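Local coordinates for protein Orf11 (Staphylococcus phage P68, PDB 6O43) that is a potential phage lysin, probably acting on the cell wall of its staphylococcal host, at residues L77-H82 with T91-I96; S104-Q109 with I143-I148; Q109-D114 with L150-T155; T155-Y160 with N176-G181. All blocks are in the same frame, centred on the assembly; numbering follows the deposited sequence.

Contact 1: residues L77-H82 with T91-I96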
loop_
_atom_site.group_PDB
_atom_site.type_symbol
_atom_site.label_atom_id
_atom_site.label_comp_id
_atom_site.label_asym_id
_atom_site.label_seq_id
_atom_site.Cartn_x
_atom_site.Cartn_y
_atom_site.Cartn_z
ATOM N N LEU A 77 -10.785 -12.270 3.471
ATOM C CA LEU A 77 -10.312 -10.901 3.621
ATOM C C LEU A 77 -10.988 -9.977 2.615
ATOM O O LEU A 77 -11.298 -10.372 1.488
ATOM C CB LEU A 77 -8.792 -10.821 3.451
ATOM C CG LEU A 77 -7.943 -11.727 4.346
ATOM C CD1 LEU A 77 -6.480 -11.650 3.936
ATOM C CD2 LEU A 77 -8.115 -11.354 5.812
ATOM N N GLY A 78 -11.209 -8.736 3.036
ATOM C CA GLY A 78 -11.804 -7.735 2.177
ATOM C C GLY A 78 -10.784 -7.100 1.254
ATOM O O GLY A 78 -9.700 -7.637 1.011
ATOM N N TRP A 79 -11.144 -5.925 0.739
ATOM C CA TRP A 79 -10.292 -5.229 -0.219
ATOM C C TRP A 79 -8.880 -5.046 0.326
ATOM O O TRP A 79 -8.682 -4.764 1.512
ATOM C CB TRP A 79 -10.899 -3.866 -0.573
ATOM C CG TRP A 79 -12.169 -3.938 -1.387
ATOM C CD1 TRP A 79 -13.448 -3.838 -0.918
ATOM C CD2 TRP A 79 -12.276 -4.108 -2.810
ATOM N NE1 TRP A 79 -14.342 -3.944 -1.956
ATOM C CE2 TRP A 79 -13.650 -4.112 -3.126
ATOM C CE3 TRP A 79 -11.346 -4.261 -3.844
ATOM C CZ2 TRP A 79 -14.116 -4.261 -4.431
ATOM C CZ3 TRP A 79 -11.809 -4.410 -5.137
ATOM C CH2 TRP A 79 -13.185 -4.409 -5.420
ATOM N N LEU A 80 -7.895 -5.210 -0.557
ATOM C CA LEU A 80 -6.475 -5.026 -0.262
ATOM C C LEU A 80 -5.930 -6.073 0.700
ATOM O O LEU A 80 -4.782 -5.955 1.146
ATOM C CB LEU A 80 -6.191 -3.625 0.296
ATOM C CG LEU A 80 -6.975 -2.457 -0.327
ATOM C CD1 LEU A 80 -6.490 -1.132 0.240
ATOM C CD2 LEU A 80 -6.890 -2.464 -1.850
ATOM N N ASN A 81 -6.708 -7.109 1.019
ATOM C CA ASN A 81 -6.322 -8.109 2.013
ATOM C C ASN A 81 -6.059 -7.468 3.372
ATOM O O ASN A 81 -5.215 -7.932 4.144
ATOM C CB ASN A 81 -5.104 -8.916 1.553
ATOM C CG ASN A 81 -5.449 -9.919 0.467
ATOM O OD1 ASN A 81 -6.592 -10.353 0.354
ATOM N ND2 ASN A 81 -4.457 -10.295 -0.332
ATOM N N HIS A 82 -6.802 -6.404 3.676
ATOM C CA HIS A 82 -6.530 -5.610 4.869
ATOM C C HIS A 82 -6.969 -6.326 6.142
ATOM O O HIS A 82 -6.205 -6.406 7.112
ATOM C CB HIS A 82 -7.222 -4.251 4.754
ATOM C CG HIS A 82 -6.625 -3.197 5.629
ATOM N ND1 HIS A 82 -5.686 -2.298 5.172
ATOM C CD2 HIS A 82 -6.824 -2.904 6.937
ATOM C CE1 HIS A 82 -5.337 -1.491 6.159
ATOM N NE2 HIS A 82 -6.012 -1.838 7.240
ATOM N N THR A 91 -19.804 -1.648 1.097
ATOM C CA THR A 91 -19.525 -1.428 2.513
ATOM C C THR A 91 -18.070 -1.738 2.844
ATOM O O THR A 91 -17.448 -1.050 3.663
ATOM C CB THR A 91 -20.458 -2.286 3.370
ATOM O OG1 THR A 91 -21.820 -1.894 3.146
ATOM C CG2 THR A 91 -20.115 -2.132 4.849
ATOM N N ASP A 92 -17.507 -2.768 2.210
ATOM C CA ASP A 92 -16.132 -3.150 2.514
ATOM C C ASP A 92 -15.139 -2.130 1.970
ATOM O O ASP A 92 -14.160 -1.789 2.644
ATOM C CB ASP A 92 -15.835 -4.542 1.954
ATOM C CG ASP A 92 -14.560 -5.136 2.522
ATOM O OD1 ASP A 92 -14.597 -5.631 3.669
ATOM O OD2 ASP A 92 -13.517 -5.099 1.839
ATOM N N ALA A 93 -15.370 -1.636 0.750
ATOM C CA ALA A 93 -14.469 -0.638 0.182
ATOM C C ALA A 93 -14.441 0.624 1.033
ATOM O O ALA A 93 -13.366 1.174 1.304
ATOM C CB ALA A 93 -14.872 -0.307 -1.255
ATOM N N LYS A 94 -15.613 1.096 1.470
ATOM C CA LYS A 94 -15.663 2.298 2.298
ATOM C C LYS A 94 -15.058 2.051 3.677
ATOM O O LYS A 94 -14.388 2.928 4.237
ATOM C CB LYS A 94 -17.106 2.786 2.431
ATOM C CG LYS A 94 -17.775 3.190 1.123
ATOM C CD LYS A 94 -19.175 3.723 1.394
ATOM C CE LYS A 94 -19.909 4.079 0.112
ATOM N NZ LYS A 94 -21.306 4.506 0.391
ATOM N N PHE A 95 -15.300 0.872 4.250
ATOM C CA PHE A 95 -14.673 0.523 5.523
ATOM C C PHE A 95 -13.153 0.587 5.416
ATOM O O PHE A 95 -12.481 1.190 6.262
ATOM C CB PHE A 95 -15.139 -0.869 5.958
ATOM C CG PHE A 95 -14.431 -1.405 7.174
ATOM C CD1 PHE A 95 -14.672 -0.872 8.430
ATOM C CD2 PHE A 95 -13.540 -2.462 7.063
ATOM C CE1 PHE A 95 -14.024 -1.371 9.556
ATOM C CE2 PHE A 95 -12.890 -2.967 8.183
ATOM C CZ PHE A 95 -13.133 -2.419 9.432
ATOM N N ILE A 96 -12.594 -0.015 4.364
ATOM C CA ILE A 96 -11.143 -0.049 4.220
ATOM C C ILE A 96 -10.599 1.323 3.850
ATOM O O ILE A 96 -9.474 1.677 4.229
ATOM C CB ILE A 96 -10.732 -1.113 3.189
ATOM C CG1 ILE A 96 -11.000 -2.512 3.745
ATOM C CG2 ILE A 96 -9.268 -0.947 2.816
ATOM C CD1 ILE A 96 -10.418 -2.733 5.145
#
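The carboxylate oxygen OD2 of D92 receives the backbone N of W79 at 2.7 Å in a nearly straight bond (165°), the amide arriving almost along the C–O axis of D92. Placing CG anti to the backbone N of D92 (chi1 -166°) carries this carboxylate off its helix toward the loop. The same oxygen lies 3.0 Å from CD1 of the W79 indole, whose plane is turned 33° from the carboxylate. Next to it on the ring, W79 NE1 lies 3.7 Å from A93 CB, and this NE1 bonds to Y89 O. One turn on, I96 fills the rest of the interface with two branches: its CG2 reaches L80 CD1 at 3.8 Å, and its CD1 touches H82 CB at 3.6 Å. In both pairs the chains run alongside one another in opposing senses. The contact lies just behind the pocket of the bound triiodo compound, which R86 and Y89 help to line; D92 OD1 takes the amide of R86. One buried carboxylate thus accepts from the backbone at two loop positions, which ties the turn at 78-82, in the loop between helices 61-71 and 89-104, and the pocket segment to the same side chain.

Contact 2: residues S104-Q109 with I143-I148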
loop_
_atom_site.group_PDB
_atom_site.type_symbol
_atom_site.label_atom_id
_atom_site.label_comp_id
_atom_site.label_asym_id
_atom_site.label_seq_id
_atom_site.Cartn_x
_atom_site.Cartn_y
_atom_site.Cartn_z
ATOM N N SER A 104 -3.033 6.269 7.954
ATOM C CA SER A 104 -2.065 7.188 7.362
ATOM C C SER A 104 -1.747 8.365 8.272
ATOM O O SER A 104 -0.753 9.061 8.032
ATOM C CB SER A 104 -2.572 7.711 6.013
ATOM O OG SER A 104 -3.516 8.752 6.191
ATOM N N LYS A 105 -2.559 8.611 9.303
ATOM C CA LYS A 105 -2.309 9.679 10.266
ATOM C C LYS A 105 -1.881 9.155 11.634
ATOM O O LYS A 105 -1.861 9.921 12.602
ATOM C CB LYS A 105 -3.555 10.553 10.428
ATOM C CG LYS A 105 -4.238 10.969 9.135
ATOM C CD LYS A 105 -5.470 11.799 9.454
ATOM C CE LYS A 105 -6.502 11.736 8.344
ATOM N NZ LYS A 105 -7.782 12.389 8.746
ATOM N N GLN A 106 -1.559 7.871 11.745
ATOM C CA GLN A 106 -1.274 7.284 13.048
ATOM C C GLN A 106 0.121 7.667 13.532
ATOM O O GLN A 106 1.046 7.878 12.742
ATOM C CB GLN A 106 -1.398 5.759 12.991
ATOM C CG GLN A 106 -0.310 5.088 12.171
ATOM C CD GLN A 106 -0.605 3.629 11.885
ATOM O OE1 GLN A 106 -1.319 2.969 12.639
ATOM N NE2 GLN A 106 -0.061 3.120 10.781
ATOM N N ALA A 107 0.261 7.772 14.848
ATOM C CA ALA A 107 1.586 7.811 15.439
ATOM C C ALA A 107 2.246 6.442 15.305
ATOM O O ALA A 107 1.583 5.423 15.096
ATOM C CB ALA A 107 1.508 8.221 16.910
ATOM N N GLY A 108 3.564 6.418 15.414
ATOM C CA GLY A 108 4.261 5.150 15.395
ATOM C C GLY A 108 5.737 5.315 15.098
ATOM O O GLY A 108 6.267 6.423 15.036
ATOM N N GLN A 109 6.383 4.167 14.939
ATOM C CA GLN A 109 7.796 4.063 14.612
ATOM C C GLN A 109 8.001 2.749 13.880
ATOM O O GLN A 109 7.165 1.844 13.990
ATOM C CB GLN A 109 8.672 4.119 15.876
ATOM C CG GLN A 109 8.534 2.895 16.778
ATOM C CD GLN A 109 9.146 3.105 18.158
ATOM O OE1 GLN A 109 9.167 4.225 18.672
ATOM N NE2 GLN A 109 9.643 2.028 18.762
ATOM N N ILE A 143 1.490 7.133 2.463
ATOM C CA ILE A 143 1.448 5.678 2.339
ATOM C C ILE A 143 2.331 5.030 3.396
ATOM O O ILE A 143 1.933 4.062 4.058
ATOM C CB ILE A 143 1.868 5.250 0.922
ATOM C CG1 ILE A 143 0.829 5.697 -0.103
ATOM C CG2 ILE A 143 2.098 3.743 0.858
ATOM C CD1 ILE A 143 1.220 5.383 -1.535
ATOM N N GLY A 144 3.552 5.543 3.558
ATOM C CA GLY A 144 4.474 4.945 4.510
ATOM C C GLY A 144 3.903 4.896 5.913
ATOM O O GLY A 144 3.913 3.851 6.566
ATOM N N ARG A 145 3.377 6.027 6.388
ATOM C CA ARG A 145 2.852 6.080 7.747
ATOM C C ARG A 145 1.722 5.081 7.951
ATOM O O ARG A 145 1.570 4.535 9.049
ATOM C CB ARG A 145 2.383 7.497 8.075
ATOM C CG ARG A 145 1.901 7.681 9.505
ATOM C CD ARG A 145 1.956 9.146 9.917
ATOM N NE ARG A 145 3.332 9.640 9.974
ATOM C CZ ARG A 145 4.159 9.430 10.997
ATOM N NH1 ARG A 145 3.751 8.734 12.053
ATOM N NH2 ARG A 145 5.395 9.914 10.967
ATOM N N ALA A 146 0.934 4.811 6.907
ATOM C CA ALA A 146 -0.194 3.896 7.052
ATOM C C ALA A 146 0.254 2.464 7.324
ATOM O O ALA A 146 -0.444 1.725 8.029
ATOM C CB ALA A 146 -1.071 3.941 5.799
ATOM N N TYR A 147 1.400 2.050 6.787
ATOM C CA TYR A 147 1.814 0.652 6.854
ATOM C C TYR A 147 3.052 0.397 7.705
ATOM O O TYR A 147 3.105 -0.616 8.405
ATOM C CB TYR A 147 2.055 0.118 5.440
ATOM C CG TYR A 147 0.788 -0.013 4.616
ATOM C CD1 TYR A 147 -0.096 -1.063 4.830
ATOM C CD2 TYR A 147 0.477 0.911 3.625
ATOM C CE1 TYR A 147 -1.257 -1.194 4.082
ATOM C CE2 TYR A 147 -0.683 0.789 2.869
ATOM C CZ TYR A 147 -1.545 -0.268 3.103
ATOM O OH TYR A 147 -2.693 -0.389 2.355
ATOM N N ILE A 148 4.049 1.285 7.678
ATOM C CA ILE A 148 5.356 0.956 8.262
ATOM C C ILE A 148 5.270 0.564 9.735
ATOM O O ILE A 148 5.877 -0.452 10.118
ATOM C CB ILE A 148 6.347 2.107 8.019
ATOM C CG1 ILE A 148 6.863 2.066 6.575
ATOM C CG2 ILE A 148 7.503 2.039 9.013
ATOM C CD1 ILE A 148 7.389 3.381 6.075
HETATM O O HOH W 1 4.499 9.180 15.287
HETATM O O HOH W 2 6.397 9.604 13.695
#
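R145 lays its aliphatic stem along the loop, its CD 3.3 Å from S104 O and 3.2 Å from Q106 O, so that two backbone carbonyls lie against the methylenes before the charged group begins. The chain bends about its CG–CD bond (chi3 -66°), which turns the guanidinium back toward the loop. There NH1 bonds Q106 O at 2.9 Å, with the oxygen at the guanidinium edge and the donor in the carbonyl plane. R145 NH2 has a different partner, M138 O, and also meets a water at 2.9 Å; a second water accepts from G108 N. Q106 answers in the reverse sense. Its CG sits between its own backbone N and carbonyl carbon (chi1 69°), and from there the chain runs out extended to bring NE2 to R145 O at 2.8 Å. This bond is nearly straight (173°), and the carbonyl oxygen lies in the amide plane of Q106. Beside these polar grips, S104 packs its backbone on the methyl of A146, CB of A146 being 3.7 Å from S104 N. Each of the two residues therefore binds the other's backbone carbonyl with its side chain. These two side-chain-to-backbone bonds of opposite sense fasten the loop after helix 89-104 to the short helix 143-147, in a fold whose regular structure is helical and has no strand.

Contact 3: residues Q109-D114 with L150-T155; sequences QPSWYD and LTAAAT
T155 is the tight end of this contact. Its OG1 takes the backbone N of S111 at 2.9 Å (166°), and the same hydroxyl also bonds I148 O, so it joins two loops at once. With CG2 anti to the backbone N, the methyl branch is presented to W112: it sits 3.7 Å from the centroid of the six-membered ring, 18° off the normal, a CH-pi contact over one face. P110 CB lies over that same face and meets T155 CG2 at 3.7 Å, so proline and threonine methyl sit side by side on one face of the indole, while W112 NE1 is tied to N131. A loop lies here across the first turn of helix 152-159, whose N-cap is T151: its OG1 accepts from A154 N at 3.2 Å. Just inside that cap, A152 turns its methyl toward the loop, and its CA donates a CA-H···O contact to S111 O at 3.2 Å. Toward solvent the fit is looser. A152 CB reaches Y113 O at 3.5 Å, but the Y113 side chain starts out away from the helix and makes no close approach to it. D114 comes nearest with its backbone N, 3.8 Å from A152 CB, and gives its carboxylate OD1 to G116 N. T151, exposed, comes no nearer than its carbonyl O, 4.2 Å from S111 CB.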
loop_
_atom_site.group_PDB
_atom_site.type_symbol
_atom_site.label_atom_id
_atom_site.label_comp_id
_atom_site.label_asym_id
_atom_site.label_seq_id
_atom_site.Cartn_x
_atom_site.Cartn_y
_atom_site.Cartn_z
ATOM N N GLN A 109 6.383 4.167 14.939
ATOM C CA GLN A 109 7.796 4.063 14.612
ATOM C C GLN A 109 8.001 2.749 13.880
ATOM O O GLN A 109 7.165 1.844 13.990
ATOM C CB GLN A 109 8.672 4.119 15.876
ATOM C CG GLN A 109 8.534 2.895 16.778
ATOM C CD GLN A 109 9.146 3.105 18.158
ATOM O OE1 GLN A 109 9.167 4.225 18.672
ATOM N NE2 GLN A 109 9.643 2.028 18.762
ATOM N N PRO A 110 9.084 2.614 13.120
ATOM C CA PRO A 110 9.289 1.382 12.352
ATOM C C PRO A 110 9.484 0.183 13.266
ATOM O O PRO A 110 9.903 0.301 14.421
ATOM C CB PRO A 110 10.554 1.674 11.530
ATOM C CG PRO A 110 10.627 3.183 11.459
ATOM C CD PRO A 110 10.106 3.630 12.812
ATOM N N SER A 111 9.157 -0.989 12.724
ATOM C CA SER A 111 9.242 -2.262 13.432
ATOM C C SER A 111 10.298 -3.113 12.739
ATOM O O SER A 111 10.067 -3.621 11.637
ATOM C CB SER A 111 7.884 -2.961 13.446
ATOM O OG SER A 111 8.022 -4.327 13.773
ATOM N N TRP A 112 11.457 -3.266 13.378
ATOM C CA TRP A 112 12.616 -3.831 12.700
ATOM C C TRP A 112 12.730 -5.345 12.833
ATOM O O TRP A 112 13.544 -5.947 12.124
ATOM C CB TRP A 112 13.893 -3.161 13.213
ATOM C CG TRP A 112 13.919 -1.699 12.912
ATOM C CD1 TRP A 112 13.710 -0.676 13.788
ATOM C CD2 TRP A 112 14.135 -1.094 11.632
ATOM N NE1 TRP A 112 13.798 0.532 13.134
ATOM C CE2 TRP A 112 14.059 0.301 11.810
ATOM C CE3 TRP A 112 14.396 -1.598 10.355
ATOM C CZ2 TRP A 112 14.231 1.198 10.757
ATOM C CZ3 TRP A 112 14.567 -0.705 9.309
ATOM C CH2 TRP A 112 14.484 0.676 9.517
ATOM N N TYR A 113 11.936 -5.981 13.695
ATOM C CA TYR A 113 11.967 -7.430 13.812
ATOM C C TYR A 113 10.552 -7.973 13.947
ATOM O O TYR A 113 9.648 -7.289 14.428
ATOM C CB TYR A 113 12.829 -7.895 15.000
ATOM C CG TYR A 113 12.260 -7.575 16.364
ATOM C CD1 TYR A 113 12.508 -6.352 16.974
ATOM C CD2 TYR A 113 11.486 -8.501 17.048
ATOM C CE1 TYR A 113 11.996 -6.057 18.223
ATOM C CE2 TYR A 113 10.972 -8.218 18.300
ATOM C CZ TYR A 113 11.228 -6.993 18.883
ATOM O OH TYR A 113 10.718 -6.704 20.127
ATOM N N ASP A 114 10.380 -9.219 13.512
ATOM C CA ASP A 114 9.085 -9.894 13.534
ATOM C C ASP A 114 8.787 -10.351 14.958
ATOM O O ASP A 114 9.381 -11.319 15.447
ATOM C CB ASP A 114 9.097 -11.069 12.557
ATOM C CG ASP A 114 7.806 -11.871 12.576
ATOM O OD1 ASP A 114 6.880 -11.521 13.339
ATOM O OD2 ASP A 114 7.719 -12.859 11.813
ATOM N N LEU A 150 3.177 -0.951 11.546
ATOM C CA LEU A 150 2.291 -2.026 11.976
ATOM C C LEU A 150 2.848 -3.429 11.766
ATOM O O LEU A 150 2.426 -4.352 12.471
ATOM C CB LEU A 150 0.946 -1.898 11.257
ATOM C CG LEU A 150 0.190 -0.631 11.651
ATOM C CD1 LEU A 150 -1.084 -0.475 10.841
ATOM C CD2 LEU A 150 -0.115 -0.659 13.141
ATOM N N THR A 151 3.767 -3.625 10.824
ATOM C CA THR A 151 4.352 -4.937 10.594
ATOM C C THR A 151 5.828 -4.776 10.272
ATOM O O THR A 151 6.250 -3.760 9.711
ATOM C CB THR A 151 3.659 -5.693 9.451
ATOM O OG1 THR A 151 3.886 -5.004 8.216
ATOM C CG2 THR A 151 2.160 -5.800 9.700
ATOM N N ALA A 152 6.612 -5.790 10.643
ATOM C CA ALA A 152 8.032 -5.777 10.312
ATOM C C ALA A 152 8.244 -5.863 8.807
ATOM O O ALA A 152 9.175 -5.253 8.269
ATOM C CB ALA A 152 8.752 -6.922 11.027
ATOM N N ALA A 153 7.381 -6.606 8.107
ATOM C CA ALA A 153 7.521 -6.746 6.661
ATOM C C ALA A 153 7.369 -5.404 5.954
ATOM O O ALA A 153 8.075 -5.127 4.978
ATOM C CB ALA A 153 6.502 -7.752 6.121
ATOM N N ALA A 154 6.453 -4.559 6.428
ATOM C CA ALA A 154 6.289 -3.244 5.816
ATOM C C ALA A 154 7.495 -2.357 6.093
ATOM O O ALA A 154 7.920 -1.583 5.227
ATOM C CB ALA A 154 5.006 -2.585 6.323
ATOM N N THR A 155 8.061 -2.457 7.296
ATOM C CA THR A 155 9.265 -1.697 7.612
ATOM C C THR A 155 10.432 -2.136 6.741
ATOM O O THR A 155 11.150 -1.303 6.180
ATOM C CB THR A 155 9.611 -1.853 9.092
ATOM O OG1 THR A 155 8.658 -1.123 9.874
ATOM C CG2 THR A 155 11.026 -1.329 9.370
#

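Contact 4: residues T155-Y160 with N176-G181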
loop_
_atom_site.group_PDB
_atom_site.type_symbol
_atom_site.label_atom_id
_atom_site.label_comp_id
_atom_site.label_asym_id
_atom_site.label_seq_id
_atom_site.Cartn_x
_atom_site.Cartn_y
_atom_site.Cartn_z
ATOM N N THR A 155 8.061 -2.457 7.296
ATOM C CA THR A 155 9.265 -1.697 7.612
ATOM C C THR A 155 10.432 -2.136 6.741
ATOM O O THR A 155 11.150 -1.303 6.180
ATOM C CB THR A 155 9.611 -1.853 9.092
ATOM O OG1 THR A 155 8.658 -1.123 9.874
ATOM C CG2 THR A 155 11.026 -1.329 9.370
ATOM N N TRP A 156 10.645 -3.450 6.627
ATOM C CA TRP A 156 11.704 -3.955 5.758
ATOM C C TRP A 156 11.500 -3.503 4.318
ATOM O O TRP A 156 12.454 -3.090 3.649
ATOM C CB TRP A 156 11.762 -5.480 5.833
ATOM C CG TRP A 156 12.091 -6.015 7.189
ATOM C CD1 TRP A 156 12.846 -5.410 8.158
ATOM C CD2 TRP A 156 11.672 -7.270 7.734
ATOM N NE1 TRP A 156 12.923 -6.217 9.268
ATOM C CE2 TRP A 156 12.211 -7.364 9.033
ATOM C CE3 TRP A 156 10.896 -8.328 7.245
ATOM C CZ2 TRP A 156 11.993 -8.469 9.851
ATOM C CZ3 TRP A 156 10.685 -9.425 8.061
ATOM C CH2 TRP A 156 11.231 -9.487 9.349
ATOM N N ALA A 157 10.262 -3.578 3.821
ATOM C CA ALA A 157 10.000 -3.181 2.441
ATOM C C ALA A 157 10.360 -1.721 2.206
ATOM O O ALA A 157 10.883 -1.367 1.144
ATOM C CB ALA A 157 8.533 -3.429 2.084
ATOM N N ALA A 158 10.095 -0.860 3.187
ATOM C CA ALA A 158 10.346 0.567 3.011
ATOM C C ALA A 158 11.813 0.927 3.227
ATOM O O ALA A 158 12.354 1.782 2.515
ATOM C CB ALA A 158 9.464 1.374 3.966
ATOM N N TYR A 159 12.475 0.280 4.191
ATOM C CA TYR A 159 13.762 0.745 4.693
ATOM C C TYR A 159 14.894 -0.275 4.638
ATOM O O TYR A 159 16.051 0.116 4.835
ATOM C CB TYR A 159 13.617 1.214 6.149
ATOM C CG TYR A 159 12.816 2.485 6.321
ATOM C CD1 TYR A 159 13.059 3.599 5.522
ATOM C CD2 TYR A 159 11.818 2.570 7.284
ATOM C CE1 TYR A 159 12.331 4.768 5.686
ATOM C CE2 TYR A 159 11.089 3.730 7.455
ATOM C CZ TYR A 159 11.348 4.823 6.659
ATOM O OH TYR A 159 10.618 5.977 6.831
ATOM N N TYR A 160 14.612 -1.553 4.407
ATOM C CA TYR A 160 15.663 -2.563 4.360
ATOM C C TYR A 160 15.152 -3.775 3.591
ATOM O O TYR A 160 14.900 -4.832 4.185
ATOM C CB TYR A 160 16.107 -2.955 5.773
ATOM C CG TYR A 160 17.350 -3.823 5.813
ATOM C CD1 TYR A 160 18.590 -3.317 5.445
ATOM C CD2 TYR A 160 17.283 -5.148 6.232
ATOM C CE1 TYR A 160 19.728 -4.106 5.487
ATOM C CE2 TYR A 160 18.414 -5.942 6.274
ATOM C CZ TYR A 160 19.630 -5.415 5.900
ATOM O OH TYR A 160 20.754 -6.202 5.941
ATOM N N ASN A 176 7.282 -7.127 -1.617
ATOM C CA ASN A 176 7.417 -5.705 -1.320
ATOM C C ASN A 176 6.246 -4.955 -1.941
ATOM O O ASN A 176 6.237 -4.716 -3.160
ATOM C CB ASN A 176 8.748 -5.155 -1.842
ATOM C CG ASN A 176 9.002 -3.722 -1.397
ATOM O OD1 ASN A 176 8.066 -2.943 -1.204
ATOM N ND2 ASN A 176 10.273 -3.371 -1.228
ATOM N N PRO A 177 5.236 -4.567 -1.157
ATOM C CA PRO A 177 4.088 -3.862 -1.751
ATOM C C PRO A 177 4.447 -2.494 -2.302
ATOM O O PRO A 177 3.837 -2.058 -3.285
ATOM C CB PRO A 177 3.094 -3.761 -0.584
ATOM C CG PRO A 177 3.960 -3.825 0.654
ATOM C CD PRO A 177 5.093 -4.750 0.298
ATOM N N PHE A 178 5.426 -1.811 -1.705
ATOM C CA PHE A 178 5.784 -0.477 -2.172
ATOM C C PHE A 178 6.477 -0.534 -3.528
ATOM O O PHE A 178 6.170 0.264 -4.423
ATOM C CB PHE A 178 6.668 0.223 -1.143
ATOM C CG PHE A 178 6.142 0.140 0.262
ATOM C CD1 PHE A 178 4.874 0.607 0.569
ATOM C CD2 PHE A 178 6.920 -0.395 1.279
ATOM C CE1 PHE A 178 4.384 0.534 1.862
ATOM C CE2 PHE A 178 6.439 -0.470 2.577
ATOM C CZ PHE A 178 5.168 -0.003 2.868
ATOM N N LEU A 179 7.413 -1.469 -3.704
ATOM C CA LEU A 179 8.069 -1.612 -4.999
ATOM C C LEU A 179 7.086 -2.094 -6.060
ATOM O O LEU A 179 7.025 -1.539 -7.163
ATOM C CB LEU A 179 9.256 -2.568 -4.889
ATOM C CG LEU A 179 10.036 -2.789 -6.189
ATOM C CD1 LEU A 179 10.544 -1.464 -6.738
ATOM C CD2 LEU A 179 11.189 -3.762 -5.981
ATOM N N ASP A 180 6.312 -3.134 -5.746
ATOM C CA ASP A 180 5.325 -3.629 -6.701
ATOM C C ASP A 180 4.324 -2.542 -7.075
ATOM O O ASP A 180 3.938 -2.417 -8.244
ATOM C CB ASP A 180 4.606 -4.848 -6.123
ATOM C CG ASP A 180 5.523 -6.048 -5.973
ATOM O OD1 ASP A 180 6.701 -5.951 -6.376
ATOM O OD2 ASP A 180 5.066 -7.089 -5.457
ATOM N N GLY A 181 3.885 -1.753 -6.093
ATOM C CA GLY A 181 2.961 -0.671 -6.388
ATOM C C GLY A 181 3.559 0.353 -7.331
ATOM O O GLY A 181 2.924 0.769 -8.304
#
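A capped helix start packs here against a neighbouring helix: N176 is the N-cap of helix 177-187, and the first turn that follows abuts helix 152-159. The short axes pass at 9.3 Å with their directions 54° apart. N176 serves both helices through its amide. Its OD1 caps L179 N at 3.0 Å, approached from above the carbonyl plane, while ND2 donates to A157 O at 3.2 Å in a markedly bent bond (136°). Having CG anti to the backbone N (chi1 -173°) swings the amide out to this second partner. The small methyl of A157 lets the two backbones come close, and it is met from several sides: by N176 OD1 at 3.4 Å, by P177 CD, and by the ring of F178, whose CD2 is 3.5 Å away. F178 in turn slots its ring in beside A158, with the backbone N of A158 near the ring plane at its edge. F10 and T11 of helix 3-11 also touch F178, as does Y67 of helix 61-71. On the side of the ring next to helix 152-159, CE2 of F178 rests 3.8 Å from A158 CB.

From the N terminus, contact 1 comes first and closes a short loop, with eight residues between its segments, onto helix 89-104. That helix leads into 104-109, where contact 2 opens; contact 3 opens at the shared Q109 before contact 2 has closed, so the two cross. Together they fasten one long loop to helix 143-147 and then to the start of helix 152-159. Contact 4 follows contact 3 through the shared T155 and joins helix 152-159 to helix 177-187. I148 of contact 2 touches both contact 3 and contact 4, whereas contact 1 touches none of the others: its centre lies about 21 Å from that of contact 4, across the chain's centre.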